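Local coordinates for chintase (Rhizomucor miehei, PDB 5YUQ), which hydrolyses chitin, as a fungal family 18 glycoside hydrolase with a TIM-barrel fold and an active-site tunnel, at residues A[224-228]-A[342-346]. Numbering follows the deposited sequence.
Sequences PAEQL and QGLGG
Glu-226 and Gly-345 bring the two backbones together, their CA atoms 4.2 Å apart. Residues 225-227 form a short 3-10 turn, in which Leu-228 N bonds to Ala-225 O, and the carbonyls of Ala-225, Glu-226 and Leu-228 all face the loop 342-346. The amide of Gly-345 is the main donor: its N lies 2.8 Å from Leu-228 O, with an angle of 144° at the hydrogen. A weak second bond runs from Gly-345 N to Ala-225 O, which Leu-344 CA also approaches at 3.2 Å in a well-directed CA-H...O contact (158° at the hydrogen). Glycine suits position 345 because Glu-226 O sits 3.1 Å from Gly-345 CA, on the side where a CB would project. Gly-343 closes helix 329-341 in a Schellman motif, where its positive phi favours glycine, and its carbonyl lies near Glu-226 CA.

Among the side chains, the small methyl of Ala-225 fits against the turning backbone, its CB 3.4 Å from Gln-342 O. Leu-344 holds CG opposite its own carbonyl carbon (chi1 -59°), which carries CD2 to within 4.1 Å of Ala-225 CB and alongside Leu-228 CB. Both leucines are buried, as befits branched apolar chains beneath a polar backbone junction. The Glu-226 side chain meets the loop through CB alone, near Gly-343 O, and the residue is exposed, which suits its carboxylate.

Ala-225 and Leu-228 also rest on Ile-219 of helix 211-220. The contact thus joins two helix-to-strand connections of the TIM barrel where they run into the adjacent parallel strands 228-240 and 346-350, whose pairing includes a backbone bond between Gly-346 and Leu-230.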
loop_
_atom_site.group_PDB
_atom_site.type_symbol
_atom_site.label_atom_id
_atom_site.label_comp_id
_atom_site.label_asym_id
_atom_site.label_seq_id
_atom_site.Cartn_x
_atom_site.Cartn_y
_atom_site.Cartn_z
ATOM N N PRO A 224 16.697 1.162 -9.686
ATOM C CA PRO A 224 17.452 -0.046 -9.337
ATOM C C PRO A 224 16.702 -0.888 -8.315
ATOM O O PRO A 224 15.993 -0.338 -7.460
ATOM C CB PRO A 224 18.737 0.510 -8.722
ATOM C CG PRO A 224 18.874 1.888 -9.332
ATOM C CD PRO A 224 17.458 2.389 -9.400
ATOM N N ALA A 225 16.854 -2.205 -8.401
ATOM C CA ALA A 225 16.109 -3.114 -7.536
ATOM C C ALA A 225 16.310 -2.812 -6.056
ATOM O O ALA A 225 15.377 -2.955 -5.254
ATOM C CB ALA A 225 16.496 -4.559 -7.844
ATOM N N GLU A 226 17.519 -2.395 -5.683
ATOM C CA GLU A 226 17.821 -2.170 -4.275
ATOM C C GLU A 226 17.056 -0.979 -3.700
ATOM O O GLU A 226 16.990 -0.807 -2.483
ATOM C CB GLU A 226 19.330 -2.011 -4.065
ATOM C CG GLU A 226 19.941 -0.838 -4.778
ATOM C CD GLU A 226 21.454 -0.837 -4.677
ATOM O OE1 GLU A 226 21.987 -0.151 -3.781
ATOM O OE2 GLU A 226 22.109 -1.524 -5.493
ATOM N N GLN A 227 16.465 -0.164 -4.569
ATOM C CA GLN A 227 15.646 0.948 -4.099
ATOM C C GLN A 227 14.162 0.631 -4.173
ATOM O O GLN A 227 13.332 1.492 -3.893
ATOM C CB GLN A 227 15.941 2.223 -4.888
ATOM C CG GLN A 227 17.309 2.797 -4.602
ATOM C CD GLN A 227 17.608 4.013 -5.433
ATOM O OE1 GLN A 227 18.341 3.933 -6.422
ATOM N NE2 GLN A 227 17.032 5.153 -5.050
ATOM N N LEU A 228 13.830 -0.591 -4.571
ATOM C CA LEU A 228 12.431 -1.013 -4.589
ATOM C C LEU A 228 12.125 -1.807 -3.333
ATOM O O LEU A 228 12.936 -2.610 -2.871
ATOM C CB LEU A 228 12.125 -1.858 -5.820
ATOM C CG LEU A 228 12.249 -1.120 -7.148
ATOM C CD1 LEU A 228 12.056 -2.098 -8.286
ATOM C CD2 LEU A 228 11.231 0.025 -7.243
ATOM N N GLN A 342 15.426 -11.078 -5.970
ATOM C CA GLN A 342 15.496 -9.933 -6.867
ATOM C C GLN A 342 16.427 -8.848 -6.346
ATOM O O GLN A 342 16.650 -7.853 -7.029
ATOM C CB GLN A 342 14.105 -9.344 -7.088
ATOM C CG GLN A 342 13.144 -10.268 -7.802
ATOM C CD GLN A 342 13.600 -10.605 -9.201
ATOM O OE1 GLN A 342 14.142 -9.756 -9.906
ATOM N NE2 GLN A 342 13.387 -11.849 -9.613
ATOM N N GLY A 343 16.959 -9.033 -5.140
ATOM C CA GLY A 343 17.836 -8.039 -4.546
ATOM C C GLY A 343 17.123 -6.735 -4.249
ATOM O O GLY A 343 17.695 -5.658 -4.401
ATOM N N LEU A 344 15.869 -6.831 -3.822
ATOM C CA LEU A 344 15.098 -5.640 -3.474
ATOM C C LEU A 344 15.626 -5.029 -2.191
ATOM O O LEU A 344 16.330 -5.683 -1.421
ATOM C CB LEU A 344 13.616 -5.987 -3.290
ATOM C CG LEU A 344 12.920 -6.609 -4.498
ATOM C CD1 LEU A 344 11.410 -6.634 -4.269
ATOM C CD2 LEU A 344 13.254 -5.855 -5.785
ATOM N N GLY A 345 15.275 -3.769 -1.955
ATOM C CA GLY A 345 15.739 -3.075 -0.768
ATOM C C GLY A 345 15.047 -3.524 0.503
ATOM O O GLY A 345 15.550 -3.283 1.604
ATOM N N GLY A 346 13.911 -4.189 0.356
ATOM C CA GLY A 346 13.201 -4.684 1.512
ATOM C C GLY A 346 11.743 -4.933 1.211
ATOM O O GLY A 346 11.332 -5.035 0.052
#